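Long-range contacts in sigma-c capsid protein (Avian reovirus, PDB 2VRS), which forms the homotrimeric fibre by which the virion attaches to host cells, and induces apoptosis of the infected cell: residues C[83-88]-C[136-141]; C[87-92]-C[129-134]; C[120-125]-C[198-203]; C[165-170]-C[190-195]. All blocks are in the same frame, centred on the assembly; numbering follows the deposited sequence.

Contact 1 of 4, residues C[83-88]-C[136-141]; sequences MQFRWM and SDITHI
Two backbone hydrogen bonds on either side of Ile138 tie the loop 136-141 to the strand 83-88. Met88 N donates to Asp137 O at 3.1 Å, and Thr139 N to Arg86 O at 2.9 Å. Together they make a single bridge of Trp87 with Ile138, so the loop behaves as strand for one residue and then leaves. A water accepts a proton from Arg86 N and, weakly, from His140 N. The carboxylate of Asp137 swings past the thioether end of Met88 and forms its salt bridge with Arg90.

Ile138 fills the angle between two rings. Its CG1 lies 3.6 Å from the centroid of the five-membered ring of Trp87, only 6° off the normal, a CH-pi contact over the face. With CG1 beside the backbone N (chi1 -74°), the CG2 branch is directed to Phe85, where it meets CD1 at 3.6 Å. Outside the pair, strand 98-108 flanks strand 81-92, with Val103 against Phe85, while Pro142 of the loop also touches that ring.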
# COMPACT_ATOMS: atom_id res chain seq x y z
N MET C 83 -19.67 7.98 -4.01
CA MET C 83 -20.70 8.59 -3.17
C MET C 83 -21.12 9.95 -3.71
O MET C 83 -20.30 10.73 -4.16
CB MET C 83 -20.17 8.79 -1.76
CG MET C 83 -19.77 7.54 -1.08
SD MET C 83 -19.12 8.06 0.53
CE MET C 83 -18.73 6.50 1.22
N GLN C 84 -22.42 10.23 -3.64
CA GLN C 84 -22.95 11.52 -4.13
C GLN C 84 -23.82 12.08 -2.99
O GLN C 84 -24.74 11.41 -2.50
CB GLN C 84 -23.80 11.32 -5.38
CG GLN C 84 -23.01 10.68 -6.52
CD GLN C 84 -23.90 10.37 -7.69
OE1 GLN C 84 -23.99 9.23 -8.13
NE2 GLN C 84 -24.59 11.39 -8.18
N PHE C 85 -23.45 13.26 -2.52
CA PHE C 85 -24.23 13.95 -1.48
C PHE C 85 -24.10 15.47 -1.58
O PHE C 85 -23.32 16.00 -2.37
CB PHE C 85 -23.82 13.42 -0.10
CG PHE C 85 -22.32 13.47 0.16
CD1 PHE C 85 -21.74 14.62 0.68
CD2 PHE C 85 -21.52 12.35 -0.09
CE1 PHE C 85 -20.35 14.66 0.94
CE2 PHE C 85 -20.12 12.38 0.17
CZ PHE C 85 -19.55 13.53 0.68
N ARG C 86 -24.87 16.17 -0.75
CA ARG C 86 -24.78 17.62 -0.66
C ARG C 86 -24.10 18.05 0.64
O ARG C 86 -24.32 17.45 1.71
CB ARG C 86 -26.19 18.22 -0.79
CG ARG C 86 -26.85 17.87 -2.15
CD ARG C 86 -26.32 18.77 -3.24
NE ARG C 86 -27.19 19.92 -3.50
CZ ARG C 86 -27.17 21.07 -2.82
NH1 ARG C 86 -26.33 21.25 -1.80
NH2 ARG C 86 -28.01 22.05 -3.15
N TRP C 87 -23.29 19.09 0.56
CA TRP C 87 -22.51 19.51 1.74
C TRP C 87 -22.61 21.01 1.86
O TRP C 87 -22.28 21.74 0.90
CB TRP C 87 -21.03 19.13 1.55
CG TRP C 87 -20.26 18.95 2.79
CD1 TRP C 87 -20.52 19.50 4.02
CD2 TRP C 87 -19.07 18.15 2.94
NE1 TRP C 87 -19.55 19.10 4.94
CE2 TRP C 87 -18.67 18.25 4.30
CE3 TRP C 87 -18.32 17.33 2.06
CZ2 TRP C 87 -17.55 17.57 4.81
CZ3 TRP C 87 -17.18 16.65 2.57
CH2 TRP C 87 -16.82 16.76 3.93
N MET C 88 -23.09 21.50 3.00
CA MET C 88 -23.13 22.95 3.19
C MET C 88 -21.79 23.35 3.76
O MET C 88 -21.43 22.95 4.87
CB MET C 88 -24.29 23.38 4.11
CG MET C 88 -24.48 24.90 4.10
SD MET C 88 -25.42 25.44 5.55
CE MET C 88 -24.37 24.92 6.93
N SER C 136 -20.93 16.95 9.86
CA SER C 136 -22.29 17.24 10.35
C SER C 136 -23.16 18.09 9.43
O SER C 136 -24.39 18.05 9.57
CB SER C 136 -22.23 17.90 11.73
OG SER C 136 -21.80 16.92 12.65
N ASP C 137 -22.53 18.80 8.49
CA ASP C 137 -23.22 19.65 7.52
C ASP C 137 -23.57 18.96 6.17
O ASP C 137 -24.10 19.59 5.25
CB ASP C 137 -22.42 20.94 7.28
CG ASP C 137 -22.39 21.82 8.50
OD1 ASP C 137 -23.44 21.94 9.16
OD2 ASP C 137 -21.33 22.40 8.79
N ILE C 138 -23.30 17.67 6.08
CA ILE C 138 -23.68 16.90 4.90
C ILE C 138 -25.19 16.68 5.05
O ILE C 138 -25.64 16.33 6.14
CB ILE C 138 -22.94 15.55 4.82
CG1 ILE C 138 -21.47 15.76 4.40
CG2 ILE C 138 -23.63 14.64 3.75
CD1 ILE C 138 -20.56 14.51 4.60
N THR C 139 -25.95 16.89 3.98
CA THR C 139 -27.42 16.92 4.08
C THR C 139 -28.06 15.58 4.45
O THR C 139 -29.03 15.54 5.25
CB THR C 139 -28.02 17.54 2.81
OG1 THR C 139 -27.68 18.93 2.82
CG2 THR C 139 -29.52 17.41 2.80
N HIS C 140 -27.54 14.50 3.88
CA HIS C 140 -28.05 13.17 4.19
C HIS C 140 -26.80 12.28 4.26
O HIS C 140 -26.30 11.81 3.23
CB HIS C 140 -29.02 12.74 3.09
CG HIS C 140 -29.81 11.51 3.43
ND1 HIS C 140 -29.62 10.31 2.79
CD2 HIS C 140 -30.76 11.30 4.37
CE1 HIS C 140 -30.43 9.40 3.32
NE2 HIS C 140 -31.10 9.97 4.30
N ILE C 141 -26.29 12.11 5.47
CA ILE C 141 -25.02 11.44 5.74
C ILE C 141 -24.94 10.08 5.05
O ILE C 141 -25.86 9.28 5.17
CB ILE C 141 -24.82 11.26 7.29
CG1 ILE C 141 -25.05 12.58 8.06
CG2 ILE C 141 -23.45 10.67 7.60
CD1 ILE C 141 -23.80 13.45 8.31
O HOH W 1 -26.78 14.74 0.77
O HOH W 2 -19.53 22.42 6.91

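Contact 2 of 4, residues C[87-92]-C[129-134]; sequences WMARGT and VLLTFD
The indole of Trp87 and the side chain of Phe133 fit together as a bump against a plate. Phe133 turns its edge to the tryptophan face in a T-shaped pair, planes at 86°, with CD1 over the middle of the indole. Its CB presses on the same ring system, 3.6 Å from Trp87 CZ2. Because CG of Phe133 sits beside its backbone N (chi1 -71°), the ring reaches back along the strand, and its own face receives the methyl of Ala89, CB lying 3.9 Å from the ring centroid. That small methyl occupies the hollow between Phe133 and Leu131, whose CG it meets at 3.6 Å. Leu131 in turn sends CD1 over the bare backbone of Gly91, 3.6 Å from Gly91 N.

These fits line one face of an antiparallel ladder, in which strands 87-92 and 129-134 are neighbours in the beta-barrel of the C-terminal domain. Arg90 with Thr132 and Thr92 with Leu130 are its hydrogen-bonded pairs, and Gly91 with Leu131 the non-hydrogen-bonded one between them. Arg90 N and Thr132 O are 2.9 Å apart in one of these bonds.

On the other face, Thr92 rests its OG1 on the CB of Leu130, 3.5 Å away. A water beside it is hydrogen-bonded to Arg90 O and to both threonine hydroxyls, Thr92 OG1 and Thr132 OG1; the latter hydroxyl is also bonded to Thr187. At the far end, Trp87 NE1 reaches Asp134 O at 2.8 Å, arriving from above the carbonyl plane with a bent 143° angle at the proton.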
# COMPACT_ATOMS: atom_id res chain seq x y z
N TRP C 87 -23.29 19.09 0.56
CA TRP C 87 -22.51 19.51 1.74
C TRP C 87 -22.61 21.01 1.86
O TRP C 87 -22.28 21.74 0.90
CB TRP C 87 -21.03 19.13 1.55
CG TRP C 87 -20.26 18.95 2.79
CD1 TRP C 87 -20.52 19.50 4.02
CD2 TRP C 87 -19.07 18.15 2.94
NE1 TRP C 87 -19.55 19.10 4.94
CE2 TRP C 87 -18.67 18.25 4.30
CE3 TRP C 87 -18.32 17.33 2.06
CZ2 TRP C 87 -17.55 17.57 4.81
CZ3 TRP C 87 -17.18 16.65 2.57
CH2 TRP C 87 -16.82 16.76 3.93
N MET C 88 -23.09 21.50 3.00
CA MET C 88 -23.13 22.95 3.19
C MET C 88 -21.79 23.35 3.76
O MET C 88 -21.43 22.95 4.87
CB MET C 88 -24.29 23.38 4.11
CG MET C 88 -24.48 24.90 4.10
SD MET C 88 -25.42 25.44 5.55
CE MET C 88 -24.37 24.92 6.93
N ALA C 89 -21.02 24.09 2.98
CA ALA C 89 -19.74 24.54 3.45
C ALA C 89 -19.92 25.90 4.12
O ALA C 89 -20.69 26.74 3.65
CB ALA C 89 -18.79 24.69 2.28
N ARG C 90 -19.12 26.17 5.15
CA ARG C 90 -19.31 27.40 5.91
C ARG C 90 -18.19 28.36 5.75
O ARG C 90 -17.04 28.05 6.07
CB ARG C 90 -19.47 27.04 7.40
CG ARG C 90 -20.74 26.23 7.65
CD ARG C 90 -20.69 25.86 9.13
NE ARG C 90 -21.83 25.07 9.52
CZ ARG C 90 -22.96 25.59 9.97
NH1 ARG C 90 -23.12 26.91 10.08
NH2 ARG C 90 -23.94 24.76 10.31
N GLY C 91 -18.51 29.56 5.26
CA GLY C 91 -17.52 30.63 5.16
C GLY C 91 -17.20 31.15 6.54
O GLY C 91 -18.10 31.33 7.37
N THR C 92 -15.91 31.37 6.80
CA THR C 92 -15.45 32.20 7.91
C THR C 92 -14.28 33.05 7.40
O THR C 92 -13.84 32.93 6.25
CB THR C 92 -14.95 31.35 9.09
OG1 THR C 92 -13.81 30.60 8.69
CG2 THR C 92 -16.04 30.40 9.60
N VAL C 129 -10.39 33.86 1.86
CA VAL C 129 -11.55 33.36 2.58
C VAL C 129 -11.25 31.93 3.07
O VAL C 129 -10.45 31.21 2.44
CB VAL C 129 -12.81 33.37 1.70
CG1 VAL C 129 -12.66 32.43 0.48
CG2 VAL C 129 -14.07 33.02 2.49
N LEU C 130 -11.87 31.57 4.20
CA LEU C 130 -11.82 30.22 4.73
C LEU C 130 -13.18 29.56 4.54
O LEU C 130 -14.23 30.19 4.71
CB LEU C 130 -11.43 30.25 6.21
CG LEU C 130 -9.93 30.26 6.54
CD1 LEU C 130 -9.11 31.42 5.94
CD2 LEU C 130 -9.74 30.18 8.06
N LEU C 131 -13.16 28.29 4.18
CA LEU C 131 -14.41 27.52 3.92
C LEU C 131 -14.28 26.20 4.63
O LEU C 131 -13.36 25.43 4.38
CB LEU C 131 -14.57 27.29 2.42
CG LEU C 131 -15.97 26.96 1.92
CD1 LEU C 131 -16.95 28.10 2.33
CD2 LEU C 131 -16.01 26.76 0.37
N THR C 132 -15.24 25.95 5.51
CA THR C 132 -15.20 24.81 6.41
C THR C 132 -16.15 23.69 5.96
O THR C 132 -17.29 23.93 5.54
CB THR C 132 -15.44 25.30 7.88
OG1 THR C 132 -14.31 26.08 8.29
CG2 THR C 132 -15.60 24.08 8.83
N PHE C 133 -15.66 22.44 6.05
CA PHE C 133 -16.37 21.22 5.62
C PHE C 133 -16.41 20.28 6.83
O PHE C 133 -15.50 19.52 7.08
CB PHE C 133 -15.62 20.56 4.45
CG PHE C 133 -15.72 21.34 3.18
CD1 PHE C 133 -16.78 21.10 2.31
CD2 PHE C 133 -14.79 22.36 2.91
CE1 PHE C 133 -16.90 21.84 1.12
CE2 PHE C 133 -14.92 23.16 1.71
CZ PHE C 133 -15.96 22.88 0.82
N ASP C 134 -17.50 20.36 7.56
CA ASP C 134 -17.73 19.53 8.76
C ASP C 134 -18.69 18.44 8.36
O ASP C 134 -19.72 18.73 7.74
CB ASP C 134 -18.42 20.48 9.76
CG ASP C 134 -18.77 19.82 11.09
OD1 ASP C 134 -18.88 18.59 11.20
OD2 ASP C 134 -18.98 20.62 12.04
O HOH W 2 -19.53 22.42 6.91
O HOH W 3 -14.45 28.52 7.26

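Contact 3 of 4, residues C[120-125]-C[198-203]; sequences GNLTVT and ANIRSL
An antiparallel ladder within the C-terminal beta-barrel joins the short strand 121-124 to the start of the last strand, 198-201, the two running at 151° to each other. Leu122 pairs with Ile200 and Val124 with Ala198, each pair closed by two backbone hydrogen bonds, and Thr123 with Asn199 is the non-hydrogen-bonded pair between them. The bond from Leu122 N to Ile200 O measures 2.9 Å, and the return bond from Ile200 N to Leu122 O 3.0 Å.

The two faces of this ladder differ in character. On the polar one, Asn121 and Asn199 meet diagonally across the strands: Asn199 ND2 is modelled 2.5 Å from Asn121 OD1, too short for a normal amide bond, so the detail of this hydrogen bond is doubtful. The amide planes are turned 65° apart, and the groups cross rather than lie flat on one another. Asn199 gets there with CG trans to its backbone N (chi1 -168°), which swings the amide across to the neighbouring strand.

On the apolar face contacts are looser. Leu122 CB lies 4.1 Å from Ile200 CG1, and the methyl groups Val124 CG2 and Ala198 CB are 4.2 Å apart. Leu122 goes on to touch Ile99 and Leu131, while Ile200 packs on Phe165. At Ser202 the chain turns a corner, and Leu203 beyond it is directed to Leu131 and Met101. One polar face and one apolar, inward face is the alternation characteristic of strands in a beta-barrel wall.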
# COMPACT_ATOMS: atom_id res chain seq x y z
N GLY C 120 -25.41 28.43 -6.58
CA GLY C 120 -25.42 29.57 -5.69
C GLY C 120 -24.04 30.16 -5.53
O GLY C 120 -23.12 29.91 -6.32
N ASN C 121 -23.89 30.98 -4.50
CA ASN C 121 -22.73 31.83 -4.44
C ASN C 121 -22.34 32.07 -3.01
O ASN C 121 -23.01 31.61 -2.08
CB ASN C 121 -23.05 33.16 -5.08
CG ASN C 121 -24.25 33.83 -4.44
OD1 ASN C 121 -24.08 34.64 -3.53
ND2 ASN C 121 -25.46 33.48 -4.87
N LEU C 122 -21.23 32.78 -2.87
CA LEU C 122 -20.68 33.05 -1.56
C LEU C 122 -20.24 34.49 -1.56
O LEU C 122 -19.50 34.93 -2.45
CB LEU C 122 -19.48 32.10 -1.32
CG LEU C 122 -18.89 31.99 0.07
CD1 LEU C 122 -19.80 31.17 0.97
CD2 LEU C 122 -17.50 31.33 -0.03
N THR C 123 -20.74 35.27 -0.61
CA THR C 123 -20.33 36.65 -0.49
C THR C 123 -19.05 36.69 0.33
O THR C 123 -18.98 36.06 1.38
CB THR C 123 -21.41 37.49 0.21
OG1 THR C 123 -22.53 37.58 -0.67
CG2 THR C 123 -20.88 38.89 0.54
N VAL C 124 -18.04 37.38 -0.20
CA VAL C 124 -16.73 37.49 0.44
C VAL C 124 -16.48 38.95 0.71
O VAL C 124 -17.08 39.82 0.07
CB VAL C 124 -15.56 36.88 -0.42
CG1 VAL C 124 -15.73 35.36 -0.55
CG2 VAL C 124 -15.46 37.55 -1.79
N THR C 125 -15.60 39.23 1.67
CA THR C 125 -15.31 40.61 2.06
C THR C 125 -13.83 40.95 2.04
O THR C 125 -13.46 42.09 2.30
CB THR C 125 -15.89 40.92 3.44
OG1 THR C 125 -15.33 40.03 4.41
CG2 THR C 125 -17.40 40.73 3.45
N ALA C 198 -17.81 41.34 -2.40
CA ALA C 198 -17.95 40.80 -3.74
C ALA C 198 -18.59 39.46 -3.62
O ALA C 198 -18.76 38.93 -2.52
CB ALA C 198 -16.59 40.68 -4.41
N ASN C 199 -18.98 38.91 -4.76
CA ASN C 199 -19.67 37.65 -4.81
C ASN C 199 -18.89 36.73 -5.75
O ASN C 199 -18.49 37.14 -6.83
CB ASN C 199 -21.10 37.86 -5.34
CG ASN C 199 -21.98 36.65 -5.16
OD1 ASN C 199 -22.38 36.02 -6.14
ND2 ASN C 199 -22.29 36.32 -3.90
N ILE C 200 -18.66 35.51 -5.28
CA ILE C 200 -18.09 34.46 -6.12
C ILE C 200 -19.11 33.33 -6.28
O ILE C 200 -19.89 33.02 -5.38
CB ILE C 200 -16.68 33.98 -5.57
CG1 ILE C 200 -16.84 33.21 -4.26
CG2 ILE C 200 -15.71 35.17 -5.43
CD1 ILE C 200 -15.57 32.51 -3.76
N ARG C 201 -19.15 32.73 -7.46
CA ARG C 201 -20.14 31.69 -7.72
C ARG C 201 -19.48 30.61 -8.54
O ARG C 201 -18.30 30.74 -8.91
CB ARG C 201 -21.37 32.28 -8.45
CG ARG C 201 -21.01 32.86 -9.83
CD ARG C 201 -22.23 33.40 -10.60
NE ARG C 201 -21.81 34.17 -11.77
CZ ARG C 201 -21.79 33.72 -13.01
NH1 ARG C 201 -22.19 32.48 -13.29
NH2 ARG C 201 -21.37 34.53 -13.98
N SER C 202 -20.22 29.53 -8.81
CA SER C 202 -19.68 28.39 -9.59
C SER C 202 -18.36 27.89 -8.98
O SER C 202 -17.36 27.67 -9.68
CB SER C 202 -19.41 28.79 -11.06
OG SER C 202 -20.62 29.24 -11.68
N LEU C 203 -18.38 27.76 -7.66
CA LEU C 203 -17.18 27.31 -6.94
C LEU C 203 -16.98 25.83 -7.18
O LEU C 203 -17.95 25.05 -7.11
CB LEU C 203 -17.32 27.60 -5.43
CG LEU C 203 -16.22 27.13 -4.46
CD1 LEU C 203 -14.86 27.88 -4.64
CD2 LEU C 203 -16.76 27.29 -3.01

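Contact 4 of 4, residues C[165-170]-C[190-195]; sequences FTRDSA and FPTGGD
No strand ladder joins these segments: the 165-170 hairpin, closed by a type I' turn from Arg167 to Ala170, meets the loop leaving strand 185-191 at a closest CA separation of 7.2 Å, between Arg167 and Gly193, and side chains bridge the gap. Arg167 does most of this. Its chain is extended from CG to NE, with CG trans to the backbone N (chi1 179°), and so the guanidinium is delivered onto the glycine pair 193-194. Gly194 CA stands 3.5 Å above the middle of that flat group, and the carbonyl carbon of Gly193 lies over its rim. Neither glycine carries a CB that would intervene, which lets the peptide run this close.

The edge of the guanidinium handles the polar part. Arg167 NH1 donates to Thr192 O at 3.0 Å, the donor standing well above the carbonyl plane, and NH2 makes a weaker bond to Asp195 O at 3.1 Å, bent to 129°. A backbone loop is thus gripped at two carbonyls three residues apart. Thr192 has its own hydroxyl bonded to Ser126 O.

Phe165 is set against the same 190-195 loop. Pro191 O, a buried carbonyl for which no hydrogen-bonding partner is modelled, lies at the ring edge, 3.4 Å from Phe165 CZ, and Thr192 O is 3.2 Å from Phe165 CE1. Phe165 CE2 also touches Phe190 CD2 at 4.0 Å. The zinc ion bound by His172 and Tyr174 is about 4 Å from Gly193 at the nearest atoms. Strand 198-210 flanks strand 159-167, placing Ala198 against Arg167, while Val124 of strand 121-124 touches both Arg167 and Thr192.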
# COMPACT_ATOMS: atom_id res chain seq x y z
N PHE C 165 -13.49 29.49 -9.34
CA PHE C 165 -14.82 30.11 -9.21
C PHE C 165 -14.89 31.25 -10.22
O PHE C 165 -13.85 31.70 -10.76
CB PHE C 165 -15.02 30.65 -7.79
CG PHE C 165 -13.87 31.52 -7.29
CD1 PHE C 165 -13.81 32.89 -7.60
CD2 PHE C 165 -12.83 30.95 -6.55
CE1 PHE C 165 -12.73 33.68 -7.17
CE2 PHE C 165 -11.77 31.73 -6.11
CZ PHE C 165 -11.71 33.10 -6.40
N THR C 166 -16.12 31.77 -10.38
CA THR C 166 -16.34 32.94 -11.21
C THR C 166 -16.51 34.17 -10.30
O THR C 166 -17.24 34.11 -9.29
CB THR C 166 -17.59 32.73 -12.06
OG1 THR C 166 -17.38 31.59 -12.89
CG2 THR C 166 -17.85 33.96 -12.95
N ARG C 167 -15.81 35.25 -10.65
CA ARG C 167 -15.91 36.56 -10.01
C ARG C 167 -15.85 37.63 -11.10
O ARG C 167 -14.89 37.67 -11.88
CB ARG C 167 -14.76 36.78 -9.03
CG ARG C 167 -14.78 38.14 -8.32
CD ARG C 167 -13.54 38.34 -7.48
NE ARG C 167 -13.53 39.68 -6.88
CZ ARG C 167 -13.38 39.95 -5.58
NH1 ARG C 167 -13.21 38.99 -4.68
NH2 ARG C 167 -13.38 41.22 -5.19
N ASP C 168 -16.89 38.46 -11.16
CA ASP C 168 -17.06 39.46 -12.23
C ASP C 168 -16.90 38.84 -13.61
O ASP C 168 -16.03 39.23 -14.39
CB ASP C 168 -16.05 40.61 -12.06
CG ASP C 168 -16.16 41.29 -10.70
OD1 ASP C 168 -17.28 41.38 -10.14
OD2 ASP C 168 -15.11 41.75 -10.20
N SER C 169 -17.72 37.82 -13.87
CA SER C 169 -17.75 37.16 -15.18
C SER C 169 -16.38 36.69 -15.72
O SER C 169 -16.20 36.54 -16.93
CB SER C 169 -18.49 38.06 -16.20
OG SER C 169 -19.81 38.38 -15.74
N ALA C 170 -15.42 36.43 -14.82
CA ALA C 170 -14.14 35.80 -15.20
C ALA C 170 -13.86 34.66 -14.21
O ALA C 170 -14.08 34.85 -13.01
CB ALA C 170 -13.01 36.82 -15.16
N PHE C 190 -8.29 30.09 0.63
CA PHE C 190 -7.99 30.43 -0.75
C PHE C 190 -8.22 31.90 -1.10
O PHE C 190 -9.02 32.58 -0.44
CB PHE C 190 -8.74 29.47 -1.71
CG PHE C 190 -10.25 29.52 -1.62
CD1 PHE C 190 -10.95 28.66 -0.78
CD2 PHE C 190 -10.99 30.40 -2.44
CE1 PHE C 190 -12.35 28.70 -0.72
CE2 PHE C 190 -12.38 30.45 -2.36
CZ PHE C 190 -13.06 29.59 -1.52
N PRO C 191 -7.48 32.41 -2.11
CA PRO C 191 -7.67 33.77 -2.58
C PRO C 191 -9.05 33.91 -3.20
O PRO C 191 -9.56 32.96 -3.83
CB PRO C 191 -6.61 33.90 -3.71
CG PRO C 191 -5.65 32.81 -3.48
CD PRO C 191 -6.44 31.69 -2.89
N THR C 192 -9.64 35.09 -3.02
CA THR C 192 -10.96 35.40 -3.57
C THR C 192 -10.93 36.13 -4.92
O THR C 192 -12.00 36.35 -5.52
CB THR C 192 -11.73 36.31 -2.61
OG1 THR C 192 -11.01 37.54 -2.47
CG2 THR C 192 -11.95 35.62 -1.25
N GLY C 193 -9.74 36.49 -5.40
CA GLY C 193 -9.58 37.11 -6.72
C GLY C 193 -9.75 38.62 -6.73
O GLY C 193 -9.90 39.22 -7.80
N GLY C 194 -9.75 39.24 -5.55
CA GLY C 194 -9.85 40.69 -5.41
C GLY C 194 -9.93 41.16 -3.96
O GLY C 194 -9.53 40.44 -3.04
N ASP C 195 -10.44 42.37 -3.75
CA ASP C 195 -10.60 42.94 -2.42
C ASP C 195 -12.02 43.43 -2.23
O ASP C 195 -12.79 43.54 -3.20
CB ASP C 195 -9.60 44.08 -2.19
CG ASP C 195 -8.15 43.61 -2.20
OD1 ASP C 195 -7.68 43.10 -1.16
OD2 ASP C 195 -7.47 43.76 -3.24

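In the fold
All four contacts fall in the C-terminal domain and reach one curled antiparallel sheet, showing how segments distant in sequence meet within a beta-barrel. Contacts 1 and 2, centres about 13 Å apart, share Trp87 and Met88 on strand 81-92. Leu131 then packs on Leu122 and Leu203, linking contact 2 to contact 3, with centres about 12 Å apart. Contacts 3 and 4 lie closest, their centres about 8 Å apart, where the backbones of Arg201 and Thr166 join neighbouring strands; the centres of contacts 1 and 4 are about 25 Å apart. Along the chain contact 4 falls between the segments of contact 3, whereas contacts 2 and 3 alternate, so the strands interlock into one head for the fibre.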